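Local structure of ferritin heavy chain (Trichoplusia ni, 1Z6O) at residues G43-K48 with S100-G105; M72-Y77 with D143-D148; A108-L113 with G162-L167. The protein oxidises ferrous iron as the heavy chain of a secreted 24-subunit ferritin that stores iron in soluble, non-toxic form. All blocks are in the same frame, centred on the assembly; numbering follows the deposited sequence.

The three contacts lie along the ferritin four-helix bundle. Interactions 1 and 3 share one end, with centres about 14 Å apart, and touch directly: W102 NE1 lies 2.9 Å from H111 ND1, a probable hydrogen bond, and F46 CE1 packs 3.5 Å from A108 CB. Interaction 2 belongs to the opposite half of the chain, its centre about 31 Å from that of interaction 1 and 26 Å from that of interaction 3, yet it shares helix 139-168 with interaction 3. It is also close to the ferroxidase site: the side chain of L74 lies about 7 Å from the bound ferric ion, whose ligands are E32, E67 and H70. Interaction 1 is remote from that site.

Interaction 1. Residues G43-K48 with S100-G105; sequences GAHFSK and SSWKGG
H45, near the C-terminal end of helix 19-47, meets W102 of the loop between helices 54-80 and 105-132, which leads into the third helix of the ferritin bundle, in an offset edge-to-face pair. The indole edge is directed at the imidazole face, with the imidazole and six-membered ring centroids 5.7 Å apart and their planes at 74°. The touching edge is that of CE3 and CZ3; W102 CZ3 is 3.8 Å from H45 CB. The ring of F46 reaches the loop backbone: its CZ lies 3.8 Å from G104 O, which approaches the ring edge near its plane. G104, at the N-cap position of helix 105-132, is fully extended, a shape open chiefly to a residue without a side chain.

Further out, two waters lie in the imidazole plane. One is 2.8 Å from H45 ND1 and also donates to S100 O and accepts from K48 NZ; the other is 2.9 Å from H45 NE2 and bonds weakly to K103 O. Histidine suits this place because it offers a flat face to the indole and a nitrogen to each water. With CG anti to the backbone N (chi1 173°), the ring reaches across to the loop while H45 CD2 stays over the centre of the F46 ring. A leucine in its place would probably leave both waters without their imidazole partner and the indole edge without a flat face to meet.

Around this junction, F46 also packs on F56 and A108. W102 lies against M42, and its NE1 hydrogen-bonds to H111. The first N-H of helix 105-132, G105 N, hydrogen-bonds to E179, so the loop end is held between helices 19-47, 105-132 and 175-186, while F46 ties in helix 54-80.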
loop_
_atom_site.group_PDB
_atom_site.type_symbol
_atom_site.label_atom_id
_atom_site.label_comp_id
_atom_site.label_asym_id
_atom_site.label_seq_id
_atom_site.Cartn_x
_atom_site.Cartn_y
_atom_site.Cartn_z
ATOM N N GLY M 43 -32.871 -7.904 -36.778
ATOM C CA GLY M 43 -31.541 -7.334 -36.593
ATOM C C GLY M 43 -30.906 -7.025 -37.946
ATOM O O GLY M 43 -30.294 -5.970 -38.145
ATOM N N ALA M 44 -31.051 -7.951 -38.888
ATOM C CA ALA M 44 -30.495 -7.768 -40.233
ATOM C C ALA M 44 -31.115 -6.545 -40.923
ATOM O O ALA M 44 -30.419 -5.765 -41.572
ATOM C CB ALA M 44 -30.757 -9.026 -41.081
ATOM N N HIS M 45 -32.429 -6.386 -40.795
ATOM C CA HIS M 45 -33.108 -5.254 -41.429
ATOM C C HIS M 45 -32.601 -3.907 -40.914
ATOM O O HIS M 45 -32.292 -3.011 -41.699
ATOM C CB HIS M 45 -34.626 -5.337 -41.193
ATOM C CG HIS M 45 -35.372 -4.125 -41.669
ATOM N ND1 HIS M 45 -35.738 -3.946 -42.987
ATOM C CD2 HIS M 45 -35.775 -3.011 -41.010
ATOM C CE1 HIS M 45 -36.337 -2.773 -43.121
ATOM N NE2 HIS M 45 -36.372 -2.186 -41.936
ATOM N N PHE M 46 -32.516 -3.750 -39.598
ATOM C CA PHE M 46 -32.067 -2.470 -39.065
ATOM C C PHE M 46 -30.576 -2.216 -39.217
ATOM O O PHE M 46 -30.110 -1.101 -38.976
ATOM C CB PHE M 46 -32.538 -2.304 -37.608
ATOM C CG PHE M 46 -34.037 -2.135 -37.499
ATOM C CD1 PHE M 46 -34.853 -3.215 -37.176
ATOM C CD2 PHE M 46 -34.634 -0.914 -37.836
ATOM C CE1 PHE M 46 -36.253 -3.092 -37.195
ATOM C CE2 PHE M 46 -36.034 -0.772 -37.861
ATOM C CZ PHE M 46 -36.843 -1.862 -37.541
ATOM N N SER M 47 -29.837 -3.243 -39.639
ATOM C CA SER M 47 -28.401 -3.114 -39.890
ATOM C C SER M 47 -28.134 -2.568 -41.302
ATOM O O SER M 47 -27.017 -2.151 -41.599
ATOM C CB SER M 47 -27.700 -4.479 -39.774
ATOM O OG SER M 47 -27.730 -4.948 -38.439
ATOM N N LYS M 48 -29.138 -2.584 -42.180
ATOM C CA LYS M 48 -28.936 -2.094 -43.554
ATOM C C LYS M 48 -28.502 -0.633 -43.600
ATOM O O LYS M 48 -28.971 0.186 -42.806
ATOM C CB LYS M 48 -30.210 -2.252 -44.393
ATOM C CG LYS M 48 -30.650 -3.700 -44.582
ATOM C CD LYS M 48 -31.713 -3.836 -45.678
ATOM C CE LYS M 48 -32.924 -2.974 -45.416
ATOM N NZ LYS M 48 -33.979 -3.181 -46.456
ATOM N N SER M 100 -39.343 -10.223 -43.356
ATOM C CA SER M 100 -37.956 -9.774 -43.462
ATOM C C SER M 100 -37.802 -8.264 -43.553
ATOM O O SER M 100 -36.682 -7.752 -43.599
ATOM C CB SER M 100 -37.288 -10.431 -44.676
ATOM O OG SER M 100 -37.917 -10.007 -45.871
ATOM N N SER M 101 -38.918 -7.544 -43.557
ATOM C CA SER M 101 -38.855 -6.088 -43.641
ATOM C C SER M 101 -39.944 -5.446 -42.784
ATOM O O SER M 101 -41.010 -6.029 -42.607
ATOM C CB SER M 101 -39.025 -5.650 -45.104
ATOM O OG SER M 101 -38.913 -4.246 -45.213
ATOM N N TRP M 102 -39.658 -4.256 -42.256
ATOM C CA TRP M 102 -40.589 -3.497 -41.413
ATOM C C TRP M 102 -40.510 -2.036 -41.859
ATOM O O TRP M 102 -39.446 -1.561 -42.248
ATOM C CB TRP M 102 -40.188 -3.615 -39.923
ATOM C CG TRP M 102 -40.349 -5.025 -39.396
ATOM C CD1 TRP M 102 -41.448 -5.551 -38.763
ATOM C CD2 TRP M 102 -39.452 -6.122 -39.618
ATOM N NE1 TRP M 102 -41.289 -6.912 -38.593
ATOM C CE2 TRP M 102 -40.075 -7.285 -39.112
ATOM C CE3 TRP M 102 -38.180 -6.233 -40.208
ATOM C CZ2 TRP M 102 -39.474 -8.548 -39.180
ATOM C CZ3 TRP M 102 -37.579 -7.495 -40.277
ATOM C CH2 TRP M 102 -38.230 -8.633 -39.766
ATOM N N LYS M 103 -41.625 -1.318 -41.798
ATOM C CA LYS M 103 -41.625 0.082 -42.224
ATOM C C LYS M 103 -40.744 0.967 -41.349
ATOM O O LYS M 103 -40.089 1.883 -41.839
ATOM C CB LYS M 103 -43.051 0.633 -42.240
ATOM C CG LYS M 103 -43.939 -0.045 -43.270
ATOM C CD LYS M 103 -45.354 0.525 -43.256
ATOM C CE LYS M 103 -46.274 -0.248 -44.192
ATOM N NZ LYS M 103 -47.666 0.291 -44.178
ATOM N N GLY M 104 -40.719 0.691 -40.054
ATOM C CA GLY M 104 -39.898 1.482 -39.154
ATOM C C GLY M 104 -39.799 0.798 -37.806
ATOM O O GLY M 104 -40.268 -0.336 -37.650
ATOM N N GLY M 105 -39.192 1.478 -36.839
ATOM C CA GLY M 105 -39.035 0.914 -35.510
ATOM C C GLY M 105 -40.356 0.566 -34.841
ATOM O O GLY M 105 -40.457 -0.462 -34.178
HETATM O O HOH W 1 -35.102 -5.601 -45.115
HETATM O O HOH W 2 -37.269 0.460 -41.352
HETATM O O HOH W 3 -37.190 -3.442 -47.284
#

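Interaction 2. Residues M72-Y77 with D143-D148; sequences MKLIEY and DYLTGD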
loop_
_atom_site.group_PDB
_atom_site.type_symbol
_atom_site.label_atom_id
_atom_site.label_comp_id
_atom_site.label_asym_id
_atom_site.label_seq_id
_atom_site.Cartn_x
_atom_site.Cartn_y
_atom_site.Cartn_z
ATOM N N MET M 72 -32.620 -23.590 -25.399
ATOM C CA MET M 72 -31.648 -24.432 -24.700
ATOM C C MET M 72 -32.103 -24.783 -23.282
ATOM O O MET M 72 -31.880 -25.907 -22.820
ATOM C CB MET M 72 -30.272 -23.737 -24.652
ATOM C CG MET M 72 -29.591 -23.639 -26.018
ATOM S SD MET M 72 -28.078 -22.603 -26.076
ATOM C CE MET M 72 -27.624 -22.495 -24.313
ATOM N N LYS M 73 -32.729 -23.836 -22.581
ATOM C CA LYS M 73 -33.199 -24.122 -21.223
ATOM C C LYS M 73 -34.287 -25.198 -21.216
ATOM O O LYS M 73 -34.320 -26.038 -20.318
ATOM C CB LYS M 73 -33.749 -22.861 -20.539
ATOM C CG LYS M 73 -32.680 -21.841 -20.154
ATOM C CD LYS M 73 -33.309 -20.594 -19.526
ATOM C CE LYS M 73 -34.062 -20.937 -18.243
ATOM N NZ LYS M 73 -34.686 -19.749 -17.589
ATOM N N LEU M 74 -35.185 -25.164 -22.199
ATOM C CA LEU M 74 -36.253 -26.169 -22.268
ATOM C C LEU M 74 -35.654 -27.535 -22.588
ATOM O O LEU M 74 -36.080 -28.554 -22.041
ATOM C CB LEU M 74 -37.282 -25.779 -23.336
ATOM C CG LEU M 74 -38.052 -24.486 -23.012
ATOM C CD1 LEU M 74 -38.907 -24.095 -24.220
ATOM C CD2 LEU M 74 -38.942 -24.694 -21.768
ATOM N N ILE M 75 -34.676 -27.559 -23.490
ATOM C CA ILE M 75 -34.006 -28.813 -23.833
ATOM C C ILE M 75 -33.295 -29.366 -22.586
ATOM O O ILE M 75 -33.374 -30.567 -22.299
ATOM C CB ILE M 75 -32.970 -28.597 -24.970
ATOM C CG1 ILE M 75 -33.712 -28.320 -26.287
ATOM C CG2 ILE M 75 -32.048 -29.831 -25.101
ATOM C CD1 ILE M 75 -32.804 -27.791 -27.411
ATOM N N GLU M 76 -32.599 -28.503 -21.845
ATOM C CA GLU M 76 -31.908 -28.958 -20.631
ATOM C C GLU M 76 -32.896 -29.521 -19.611
ATOM O O GLU M 76 -32.572 -30.453 -18.880
ATOM C CB GLU M 76 -31.123 -27.810 -19.972
ATOM C CG GLU M 76 -29.926 -27.327 -20.790
ATOM C CD GLU M 76 -28.746 -28.289 -20.743
ATOM O OE1 GLU M 76 -27.885 -28.212 -21.645
ATOM O OE2 GLU M 76 -28.665 -29.112 -19.800
ATOM N N TYR M 77 -34.091 -28.942 -19.537
ATOM C CA TYR M 77 -35.080 -29.444 -18.582
ATOM C C TYR M 77 -35.463 -30.884 -18.972
ATOM O O TYR M 77 -35.500 -31.781 -18.129
ATOM C CB TYR M 77 -36.341 -28.556 -18.576
ATOM C CG TYR M 77 -37.295 -28.963 -17.476
ATOM C CD1 TYR M 77 -37.226 -28.364 -16.217
ATOM C CD2 TYR M 77 -38.169 -30.042 -17.649
ATOM C CE1 TYR M 77 -37.995 -28.840 -15.145
ATOM C CE2 TYR M 77 -38.941 -30.530 -16.586
ATOM C CZ TYR M 77 -38.840 -29.926 -15.338
ATOM O OH TYR M 77 -39.532 -30.441 -14.263
ATOM N N ASP M 143 -44.294 -25.394 -12.339
ATOM C CA ASP M 143 -43.690 -24.361 -11.494
ATOM C C ASP M 143 -42.524 -23.673 -12.209
ATOM O O ASP M 143 -42.372 -22.454 -12.144
ATOM C CB ASP M 143 -43.175 -24.998 -10.200
ATOM C CG ASP M 143 -42.433 -24.002 -9.323
ATOM O OD1 ASP M 143 -43.121 -23.208 -8.684
ATOM O OD2 ASP M 143 -41.183 -24.002 -9.299
ATOM N N TYR M 144 -41.700 -24.460 -12.888
ATOM C CA TYR M 144 -40.560 -23.923 -13.627
ATOM C C TYR M 144 -41.020 -22.995 -14.760
ATOM O O TYR M 144 -40.491 -21.890 -14.941
ATOM C CB TYR M 144 -39.745 -25.080 -14.208
ATOM C CG TYR M 144 -38.530 -24.643 -14.990
ATOM C CD1 TYR M 144 -37.522 -23.887 -14.383
ATOM C CD2 TYR M 144 -38.370 -25.005 -16.324
ATOM C CE1 TYR M 144 -36.379 -23.507 -15.088
ATOM C CE2 TYR M 144 -37.224 -24.632 -17.042
ATOM C CZ TYR M 144 -36.237 -23.886 -16.413
ATOM O OH TYR M 144 -35.101 -23.529 -17.101
ATOM N N LEU M 145 -42.002 -23.442 -15.535
ATOM C CA LEU M 145 -42.510 -22.620 -16.635
ATOM C C LEU M 145 -43.180 -21.352 -16.117
ATOM O O LEU M 145 -43.097 -20.293 -16.739
ATOM C CB LEU M 145 -43.528 -23.410 -17.468
ATOM C CG LEU M 145 -42.921 -24.598 -18.237
ATOM C CD1 LEU M 145 -44.028 -25.432 -18.867
ATOM C CD2 LEU M 145 -41.958 -24.080 -19.309
ATOM N N THR M 146 -43.850 -21.460 -14.980
ATOM C CA THR M 146 -44.549 -20.309 -14.429
ATOM C C THR M 146 -43.599 -19.277 -13.812
ATOM O O THR M 146 -43.680 -18.086 -14.117
ATOM C CB THR M 146 -45.564 -20.740 -13.346
ATOM O OG1 THR M 146 -46.514 -21.655 -13.910
ATOM C CG2 THR M 146 -46.315 -19.522 -12.805
ATOM N N GLY M 147 -42.687 -19.745 -12.966
ATOM C CA GLY M 147 -41.780 -18.842 -12.274
ATOM C C GLY M 147 -40.597 -18.309 -13.056
ATOM O O GLY M 147 -40.066 -17.247 -12.738
ATOM N N ASP M 148 -40.160 -19.047 -14.063
ATOM C CA ASP M 148 -39.029 -18.615 -14.877
ATOM C C ASP M 148 -39.473 -18.068 -16.227
ATOM O O ASP M 148 -39.248 -16.901 -16.540
ATOM C CB ASP M 148 -38.075 -19.780 -15.117
ATOM C CG ASP M 148 -37.131 -20.005 -13.959
ATOM O OD1 ASP M 148 -35.977 -19.524 -14.037
ATOM O OD2 ASP M 148 -37.544 -20.652 -12.970
HETATM O O HOH W 4 -33.426 -25.565 -17.811
#
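Y77 and Y144 slide past each other from two antiparallel helices, their rings nearly parallel, with planes at 21°, but displaced so far that they barely overlap. The centroids are 5.3 Å apart, and the closest atoms are on the ring flanks: Y77 CD1 is 3.6 Å from Y144 CD2. In each tyrosine CG lies trans to the main-chain nitrogen (chi1 -173° in Y77, -180° in Y144), which sends the ring across the gap between helices 54-80 and 139-168. That gap, between two bundle helices beside the ferroxidase site, is wide, with axes 12.4 Å apart in these segments, and long side chains are needed to fill it. On the buried side the leucines close it, L74 CD2 meeting L145 CD2 at 3.9 Å with the two chains crossing at about a right angle. L74 also touches I29 of helix 19-47, while L145 packs on V126 and I127 of helix 105-132. The buried hydroxyl of Y77 is satisfied by hydrogen bonds with H140 and R81.

The partly exposed side is looser and polar. K73 lays its aliphatic CE against Y144 OH, while its NZ reaches D148 OD1 in a long salt bridge, 3.8 Å. A water bridges the helices at shorter range, 2.7 Å from Y144 OH and donating to K73 O.

Carbon thus lines the inner side, where L74 comes about 4 Å from the iron ligand E32. Polar linkage on the partly exposed side depends on water and a stretched ion pair, and cohesion probably rests mainly on aromatic and aliphatic contact.

Interaction 3. Residues A108-L113 with G162-L167; sequences ALEHAL and GKASTL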
loop_
_atom_site.group_PDB
_atom_site.type_symbol
_atom_site.label_atom_id
_atom_site.label_comp_id
_atom_site.label_asym_id
_atom_site.label_seq_id
_atom_site.Cartn_x
_atom_site.Cartn_y
_atom_site.Cartn_z
ATOM N N ALA M 108 -41.693 -2.766 -36.083
ATOM C CA ALA M 108 -40.898 -3.884 -35.567
ATOM C C ALA M 108 -41.189 -4.129 -34.090
ATOM O O ALA M 108 -41.298 -5.279 -33.659
ATOM C CB ALA M 108 -39.396 -3.622 -35.782
ATOM N N LEU M 109 -41.305 -3.061 -33.301
ATOM C CA LEU M 109 -41.604 -3.232 -31.873
ATOM C C LEU M 109 -42.987 -3.862 -31.683
ATOM O O LEU M 109 -43.174 -4.716 -30.809
ATOM C CB LEU M 109 -41.549 -1.883 -31.139
ATOM C CG LEU M 109 -40.147 -1.279 -30.965
ATOM C CD1 LEU M 109 -40.264 0.174 -30.494
ATOM C CD2 LEU M 109 -39.343 -2.118 -29.954
ATOM N N GLU M 110 -43.960 -3.444 -32.493
ATOM C CA GLU M 110 -45.308 -4.008 -32.378
ATOM C C GLU M 110 -45.325 -5.464 -32.816
ATOM O O GLU M 110 -46.059 -6.283 -32.257
ATOM C CB GLU M 110 -46.308 -3.190 -33.209
ATOM C CG GLU M 110 -46.537 -1.782 -32.629
ATOM C CD GLU M 110 -47.643 -1.013 -33.362
ATOM O OE1 GLU M 110 -47.910 -1.324 -34.538
ATOM O OE2 GLU M 110 -48.231 -0.085 -32.774
ATOM N N HIS M 111 -44.528 -5.791 -33.826
ATOM C CA HIS M 111 -44.451 -7.177 -34.282
ATOM C C HIS M 111 -43.790 -7.999 -33.154
ATOM O O HIS M 111 -44.250 -9.090 -32.821
ATOM C CB HIS M 111 -43.608 -7.272 -35.568
ATOM C CG HIS M 111 -43.502 -8.664 -36.120
ATOM N ND1 HIS M 111 -42.657 -8.990 -37.158
ATOM C CD2 HIS M 111 -44.127 -9.814 -35.772
ATOM C CE1 HIS M 111 -42.764 -10.281 -37.425
ATOM N NE2 HIS M 111 -43.649 -10.804 -36.598
ATOM N N ALA M 112 -42.711 -7.480 -32.563
ATOM C CA ALA M 112 -42.050 -8.201 -31.464
ATOM C C ALA M 112 -43.030 -8.413 -30.298
ATOM O O ALA M 112 -43.074 -9.488 -29.696
ATOM C CB ALA M 112 -40.826 -7.421 -30.967
ATOM N N LEU M 113 -43.802 -7.383 -29.971
ATOM C CA LEU M 113 -44.772 -7.495 -28.876
ATOM C C LEU M 113 -45.781 -8.613 -29.177
ATOM O O LEU M 113 -46.125 -9.409 -28.307
ATOM C CB LEU M 113 -45.508 -6.159 -28.680
ATOM C CG LEU M 113 -46.632 -6.096 -27.630
ATOM C CD1 LEU M 113 -46.107 -6.543 -26.253
ATOM C CD2 LEU M 113 -47.167 -4.649 -27.561
ATOM N N GLY M 162 -44.120 -0.499 -23.720
ATOM C CA GLY M 162 -43.733 0.860 -23.358
ATOM C C GLY M 162 -42.897 1.504 -24.460
ATOM O O GLY M 162 -43.105 2.668 -24.807
ATOM N N LYS M 163 -41.940 0.761 -25.006
ATOM C CA LYS M 163 -41.107 1.297 -26.088
ATOM C C LYS M 163 -41.981 1.674 -27.290
ATOM O O LYS M 163 -41.808 2.739 -27.891
ATOM C CB LYS M 163 -40.058 0.265 -26.520
ATOM C CG LYS M 163 -38.857 0.132 -25.552
ATOM C CD LYS M 163 -37.958 -1.021 -26.010
ATOM C CE LYS M 163 -36.566 -0.955 -25.390
ATOM N NZ LYS M 163 -36.597 -0.805 -23.916
ATOM N N ALA M 164 -42.913 0.796 -27.647
ATOM C CA ALA M 164 -43.800 1.067 -28.777
ATOM C C ALA M 164 -44.649 2.314 -28.522
ATOM O O ALA M 164 -44.789 3.147 -29.414
ATOM C CB ALA M 164 -44.710 -0.143 -29.047
ATOM N N SER M 165 -45.221 2.449 -27.322
ATOM C CA SER M 165 -46.039 3.633 -27.019
ATOM C C SER M 165 -45.218 4.911 -27.112
ATOM O O SER M 165 -45.644 5.892 -27.712
ATOM C CB SER M 165 -46.638 3.578 -25.598
ATOM O OG SER M 165 -47.587 2.538 -25.479
ATOM N N THR M 166 -44.048 4.900 -26.490
ATOM C CA THR M 166 -43.183 6.080 -26.487
ATOM C C THR M 166 -42.790 6.511 -27.895
ATOM O O THR M 166 -42.900 7.687 -28.248
ATOM C CB THR M 166 -41.910 5.806 -25.661
ATOM O OG1 THR M 166 -42.283 5.632 -24.290
ATOM C CG2 THR M 166 -40.911 6.973 -25.774
ATOM N N LEU M 167 -42.346 5.563 -28.708
ATOM C CA LEU M 167 -41.929 5.911 -30.062
ATOM C C LEU M 167 -43.111 6.263 -30.965
ATOM O O LEU M 167 -43.031 7.199 -31.759
ATOM C CB LEU M 167 -41.128 4.759 -30.685
ATOM C CG LEU M 167 -40.538 5.022 -32.080
ATOM C CD1 LEU M 167 -39.593 6.237 -32.046
ATOM C CD2 LEU M 167 -39.789 3.770 -32.544
#
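L109 is the central knob of helix 105-132 here, set in a hole formed by L160, K163, A164 and L167 of helix 139-168, a knobs-into-holes fit between two antiparallel bundle helices. Its CB lies 4.2 Å from A164 CB, and its CD1 comes down on the backbone, 3.9 Å from A164 N. The same methyl sits 4.0 Å from K163 CB and 4.2 Å from L167 CD2. A chi1 of -71° turns the branch toward helix 139-168, where CD1 rests between K163 and L167. A164, on which I10 of a second heavy-chain subunit also packs, is small enough to let L109 CA and A164 CA come within 5.7 Å, with the local axes 9.1 Å apart at 155°. L109 also meets F56 and L59 of helix 54-80.

One residue on, E110 lays its aliphatic part beside the alanine, CG 4.3 Å from A164 CB, and its carboxylate continues to a salt bridge with K168. L113, a turn beyond L109, packs on Q157 and A161.

Apolar contacts carry the join between the two segments, so close fit probably does most to set the spacing here, with the E110-K168 salt bridge adding a charged link just beyond.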